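Local coordinates for Cwp19 (Clostridioides difficile, PDB 5OQ3), which is a cell-wall protein whose TIM-barrel glycoside hydrolase domain, the part in this chain, probably cleaves peptidoglycan, with a possible amidase activity in the whole protein, at residues K62-N67 / K375-L380; A247-N252 / S260-N265. One frame throughout, in Å; residues are numbered along the deposited sequence.

Interaction 1. Residues K62-N67 / K375-L380; sequences KSVGIN and KDLKSL
Val-64 presents its isopropyl group to two successive residues of helix 371-381, Leu-377 and Lys-378, and meets them at different angles. Against Leu-377 the approach is oblique: CB of Val-64 lies 4.0 Å from CB of Leu-377, while its CG2 also comes within 4.1 Å of Leu-377 CD2. Lys-378 instead runs at about a right angle to the valine, its CE 4.0 Å from Val-64 CG1. With CG of Lys-378 anti to its carbonyl carbon (chi1 -82°), the aliphatic chain passes over the carbonyl O of Ser-63, bending at chi3 (-148°), and CE of Lys-378 ends 3.7 Å from that oxygen. The tight approach, 4.6 Å between the CA atoms of Val-64 and Lys-378, occurs where helix 47-63 ends in a Schellman motif: Gly-65 has a positive phi of 106° and its N bonds back to O of Lys-62. In the eight-stranded barrel this turn leads from the first outer helix into strand 68-74, and the contact sets it against the last helix of the chain. Deeper in, Ile-66 CD1 approaches Leu-377 CD2 at 4.3 Å, and Ile-367 of helix 364-369 touches Val-64, Ile-66 and Leu-377. On the solvent side, a water donates to Ser-63 OG, which also bonds to Lys-60 O, and accepts only a weak bond from Lys-378 NZ.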
loop_
_atom_site.group_PDB
_atom_site.type_symbol
_atom_site.label_atom_id
_atom_site.label_comp_id
_atom_site.label_asym_id
_atom_site.label_seq_id
_atom_site.Cartn_x
_atom_site.Cartn_y
_atom_site.Cartn_z
ATOM N N LYS A 62 7.703 15.331 -10.579
ATOM C CA LYS A 62 8.738 16.172 -10.022
ATOM C C LYS A 62 8.373 17.644 -10.217
ATOM O O LYS A 62 8.592 18.488 -9.345
ATOM C CB LYS A 62 10.104 15.856 -10.606
ATOM C CG LYS A 62 11.137 16.780 -10.024
ATOM C CD LYS A 62 12.539 16.323 -10.124
ATOM C CE LYS A 62 13.427 17.203 -9.261
ATOM N NZ LYS A 62 14.834 16.978 -9.664
ATOM N N SER A 63 7.810 17.945 -11.388
ATOM C CA SER A 63 7.455 19.324 -11.722
ATOM C C SER A 63 6.463 19.988 -10.779
ATOM O O SER A 63 6.426 21.227 -10.723
ATOM C CB SER A 63 6.930 19.458 -13.164
ATOM O OG SER A 63 5.559 19.080 -13.269
ATOM N N VAL A 64 5.684 19.196 -10.043
ATOM C CA VAL A 64 4.716 19.753 -9.074
ATOM C C VAL A 64 5.150 19.626 -7.637
ATOM O O VAL A 64 4.387 19.956 -6.739
ATOM C CB VAL A 64 3.288 19.210 -9.266
ATOM C CG1 VAL A 64 2.870 19.405 -10.718
ATOM C CG2 VAL A 64 3.136 17.738 -8.838
ATOM N N GLY A 65 6.353 19.104 -7.411
ATOM C CA GLY A 65 6.895 18.996 -6.061
ATOM C C GLY A 65 6.915 17.595 -5.450
ATOM O O GLY A 65 7.306 17.430 -4.321
ATOM N N ILE A 66 6.487 16.582 -6.180
ATOM C CA ILE A 66 6.582 15.211 -5.671
ATOM C C ILE A 66 8.045 14.817 -5.504
ATOM O O ILE A 66 8.874 15.008 -6.398
ATOM C CB ILE A 66 5.823 14.229 -6.575
ATOM C CG1 ILE A 66 4.347 14.561 -6.663
ATOM C CG2 ILE A 66 6.038 12.771 -6.160
ATOM C CD1 ILE A 66 3.610 14.458 -5.352
ATOM N N ASN A 67 8.355 14.287 -4.317
ATOM C CA ASN A 67 9.712 13.883 -3.969
ATOM C C ASN A 67 9.911 12.412 -3.740
ATOM O O ASN A 67 11.050 11.967 -3.536
ATOM C CB ASN A 67 10.269 14.709 -2.797
ATOM C CG ASN A 67 9.479 14.535 -1.494
ATOM O OD1 ASN A 67 8.861 13.495 -1.248
ATOM N ND2 ASN A 67 9.505 15.597 -0.638
ATOM N N LYS A 375 -1.423 22.574 -10.843
ATOM C CA LYS A 375 -1.321 23.948 -10.358
ATOM C C LYS A 375 -1.470 24.030 -8.822
ATOM O O LYS A 375 -0.731 24.769 -8.162
ATOM C CB LYS A 375 -2.397 24.814 -11.057
ATOM C CG LYS A 375 -2.400 26.284 -10.681
ATOM C CD LYS A 375 -3.292 27.095 -11.626
ATOM C CE LYS A 375 -4.781 26.885 -11.386
ATOM N NZ LYS A 375 -5.343 27.908 -10.452
ATOM N N ASP A 376 -2.416 23.261 -8.270
ATOM C CA ASP A 376 -2.640 23.245 -6.810
ATOM C C ASP A 376 -1.445 22.677 -6.057
ATOM O O ASP A 376 -0.985 23.290 -5.065
ATOM C CB ASP A 376 -3.925 22.516 -6.469
ATOM C CG ASP A 376 -5.176 23.354 -6.776
ATOM O OD1 ASP A 376 -5.074 24.578 -6.912
ATOM O OD2 ASP A 376 -6.260 22.782 -6.840
ATOM N N LEU A 377 -0.893 21.560 -6.536
ATOM C CA LEU A 377 0.279 21.010 -5.876
ATOM C C LEU A 377 1.490 21.934 -6.016
ATOM O O LEU A 377 2.218 22.124 -5.045
ATOM C CB LEU A 377 0.576 19.579 -6.349
ATOM C CG LEU A 377 -0.118 18.491 -5.502
ATOM C CD1 LEU A 377 -1.616 18.679 -5.437
ATOM C CD2 LEU A 377 0.242 17.105 -6.016
ATOM N N LYS A 378 1.693 22.536 -7.190
ATOM C CA LYS A 378 2.766 23.534 -7.322
ATOM C C LYS A 378 2.621 24.628 -6.273
ATOM O O LYS A 378 3.602 25.026 -5.644
ATOM C CB LYS A 378 2.793 24.170 -8.716
ATOM C CG LYS A 378 3.518 23.324 -9.732
ATOM C CD LYS A 378 3.645 24.030 -11.078
ATOM C CE LYS A 378 3.614 23.022 -12.214
ATOM N NZ LYS A 378 3.622 23.665 -13.553
ATOM N N SER A 379 1.403 25.113 -6.068
ATOM C CA SER A 379 1.206 26.189 -5.084
ATOM C C SER A 379 1.472 25.714 -3.619
ATOM O O SER A 379 1.956 26.476 -2.783
ATOM C CB SER A 379 -0.165 26.821 -5.254
ATOM O OG SER A 379 -1.160 25.941 -4.834
ATOM N N LEU A 380 1.206 24.445 -3.323
ATOM C CA LEU A 380 1.514 23.907 -2.003
ATOM C C LEU A 380 2.999 23.671 -1.807
ATOM O O LEU A 380 3.469 23.754 -0.675
ATOM C CB LEU A 380 0.784 22.577 -1.825
ATOM C CG LEU A 380 -0.729 22.678 -1.726
ATOM C CD1 LEU A 380 -1.369 21.306 -1.859
ATOM C CD2 LEU A 380 -1.146 23.345 -0.423
HETATM O O HOH W 1 3.798 20.446 -14.703
#

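Interaction 2. Residues A247-N252 / S260-N265; sequences AGIWRN and SDTSGN
The backbones of 247-252 and 260-265 join through a single beta bridge, Asn-252 with Ser-260, in which Ser-260 N donates to Arg-251 O at 3.0 Å with an N-H...O angle of 158°. Asn-252, itself half of the bridge, also grips the facing segment with both ends of its amide. Its OD1 accepts the hydroxyl of Thr-262 on a lone pair in the carbonyl plane, OG1 to OD1 being 2.7 Å, and its ND2 donates to Gly-264 O at 2.8 Å. That acceptor lies only 10° out of the asparagine's amide plane, so the two bonds together restrict rotation of the amide. The side chains of Asn-252 and Thr-262 stand roughly at right angles; a chi1 of 52° sets the threonine OG1 between its backbone N and carbonyl carbon, facing the amide oxygen. Ile-249 meets Thr-262 tip to tip, CD1 lying 3.7 Å from Thr-262 CB, and its CB packs 3.5 Å from Asn-265 O. One water donates to both Ile-249 O and Asn-265 O, bridging the segments where they have no direct backbone bond. A second accepts from Trp-250 N and lies 2.9 Å from Ser-260 OG. Both segments belong to the long beta-alpha loop that leaves the C-terminal end of strand 241-244, the fifth of the TIM barrel, and precedes helix 267-270. Leu-305 of helix 302-313 touches Ser-260 and Thr-262, Trp-309 of the same helix bonds to Gly-248 O, and Trp-250 reaches Thr-275 and Arg-276 of helix 275-280.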
loop_
_atom_site.group_PDB
_atom_site.type_symbol
_atom_site.label_atom_id
_atom_site.label_comp_id
_atom_site.label_asym_id
_atom_site.label_seq_id
_atom_site.Cartn_x
_atom_site.Cartn_y
_atom_site.Cartn_z
ATOM N N ALA A 247 -6.582 1.494 5.701
ATOM C CA ALA A 247 -7.810 2.255 5.523
ATOM C C ALA A 247 -7.902 3.369 6.610
ATOM O O ALA A 247 -7.288 3.301 7.685
ATOM C CB ALA A 247 -9.000 1.331 5.615
ATOM N N GLY A 248 -8.698 4.378 6.302
ATOM C CA GLY A 248 -8.702 5.610 7.066
ATOM C C GLY A 248 -9.412 5.613 8.416
ATOM O O GLY A 248 -9.215 6.550 9.208
ATOM N N ILE A 249 -10.242 4.602 8.667
ATOM C CA ILE A 249 -10.888 4.427 9.958
ATOM C C ILE A 249 -10.346 3.120 10.590
ATOM O O ILE A 249 -10.390 2.040 9.984
ATOM C CB ILE A 249 -12.426 4.387 9.845
ATOM C CG1 ILE A 249 -12.953 5.765 9.423
ATOM C CG2 ILE A 249 -13.063 3.940 11.163
ATOM C CD1 ILE A 249 -14.395 5.755 8.990
ATOM N N TRP A 250 -9.856 3.250 11.820
ATOM C CA TRP A 250 -9.379 2.142 12.637
ATOM C C TRP A 250 -10.556 1.505 13.403
ATOM O O TRP A 250 -10.941 0.359 13.101
ATOM C CB TRP A 250 -8.283 2.646 13.567
ATOM C CG TRP A 250 -7.869 1.662 14.598
ATOM C CD1 TRP A 250 -7.121 0.517 14.407
ATOM C CD2 TRP A 250 -8.173 1.711 16.000
ATOM N NE1 TRP A 250 -6.945 -0.130 15.613
ATOM C CE2 TRP A 250 -7.609 0.556 16.596
ATOM C CE3 TRP A 250 -8.936 2.569 16.794
ATOM C CZ2 TRP A 250 -7.749 0.267 17.953
ATOM C CZ3 TRP A 250 -9.017 2.294 18.171
ATOM C CH2 TRP A 250 -8.453 1.161 18.710
ATOM N N ARG A 251 -11.183 2.301 14.278
ATOM C CA ARG A 251 -12.445 1.909 14.930
ATOM C C ARG A 251 -13.270 3.189 15.082
ATOM O O ARG A 251 -12.727 4.244 15.408
ATOM C CB ARG A 251 -12.270 1.305 16.335
ATOM C CG ARG A 251 -11.445 0.059 16.364
ATOM C CD ARG A 251 -11.434 -0.592 17.727
ATOM N NE ARG A 251 -12.635 -1.362 17.962
ATOM C CZ ARG A 251 -12.849 -2.104 19.044
ATOM N NH1 ARG A 251 -13.935 -2.841 19.112
ATOM N NH2 ARG A 251 -12.000 -2.081 20.058
ATOM N N ASN A 252 -14.587 3.069 14.899
ATOM C CA ASN A 252 -15.486 4.136 15.223
ATOM C C ASN A 252 -15.663 4.266 16.759
ATOM O O ASN A 252 -15.564 3.282 17.510
ATOM C CB ASN A 252 -16.839 3.893 14.568
ATOM C CG ASN A 252 -16.762 3.755 13.063
ATOM O OD1 ASN A 252 -16.130 4.570 12.390
ATOM N ND2 ASN A 252 -17.456 2.746 12.515
ATOM N N SER A 260 -12.540 7.068 16.417
ATOM C CA SER A 260 -12.850 8.323 15.737
ATOM C C SER A 260 -14.342 8.577 15.645
ATOM O O SER A 260 -15.142 7.642 15.652
ATOM C CB SER A 260 -12.193 8.305 14.347
ATOM O OG SER A 260 -12.563 7.141 13.608
ATOM N N ASP A 261 -14.698 9.867 15.563
ATOM C CA ASP A 261 -16.104 10.271 15.502
ATOM C C ASP A 261 -16.604 10.102 14.077
ATOM O O ASP A 261 -16.829 11.074 13.329
ATOM C CB ASP A 261 -16.354 11.678 16.063
ATOM C CG ASP A 261 -17.849 12.038 16.093
ATOM O OD1 ASP A 261 -18.707 11.117 16.209
ATOM O OD2 ASP A 261 -18.163 13.242 15.970
ATOM N N THR A 262 -16.794 8.832 13.724
ATOM C CA THR A 262 -17.056 8.406 12.360
ATOM C C THR A 262 -18.020 7.227 12.373
ATOM O O THR A 262 -18.299 6.664 13.435
ATOM C CB THR A 262 -15.723 7.976 11.696
ATOM O OG1 THR A 262 -15.003 7.034 12.490
ATOM C CG2 THR A 262 -14.779 9.164 11.455
ATOM N N SER A 263 -18.505 6.844 11.198
ATOM C CA SER A 263 -19.345 5.638 11.009
ATOM C C SER A 263 -18.844 4.878 9.765
ATOM O O SER A 263 -17.969 5.353 9.068
ATOM C CB SER A 263 -20.827 6.034 10.923
ATOM O OG SER A 263 -21.070 6.796 9.758
ATOM N N GLY A 264 -19.342 3.675 9.499
ATOM C CA GLY A 264 -18.809 2.882 8.366
ATOM C C GLY A 264 -17.580 2.032 8.677
ATOM O O GLY A 264 -17.216 1.852 9.826
ATOM N N ASN A 265 -16.923 1.563 7.623
ATOM C CA ASN A 265 -16.041 0.408 7.740
ATOM C C ASN A 265 -14.786 0.686 8.547
ATOM O O ASN A 265 -14.123 1.694 8.371
ATOM C CB ASN A 265 -15.715 -0.186 6.359
ATOM C CG ASN A 265 -16.882 -0.980 5.771
ATOM O OD1 ASN A 265 -17.901 -1.199 6.425
ATOM N ND2 ASN A 265 -16.727 -1.424 4.539
HETATM O O HOH W 2 -11.655 1.795 7.475
HETATM O O HOH W 3 -10.267 5.449 13.551
#

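Overall arrangement
Followed from the N terminus, the chain forms barrel strand 27-32 and helix 47-63, then enters interaction 1 at residues 62-67. Its partner, 375-380, follows after 307 intervening residues, when all eight parallel strands have been laid down, so this contact brings the first outer helix of the barrel together with the final helix. Interaction 2 is nested inside that large loop and closes a short one: only seven residues separate 247-252 from 260-265, both within the connection after the fifth strand, 241-244. Interactions 1 and 2 do not touch: the centres of interactions 1 and 2 are about 30 Å apart, and their nearest atoms about 19 Å. One ties the start of the barrel to its last helix, the other folds a single beta-alpha loop on itself.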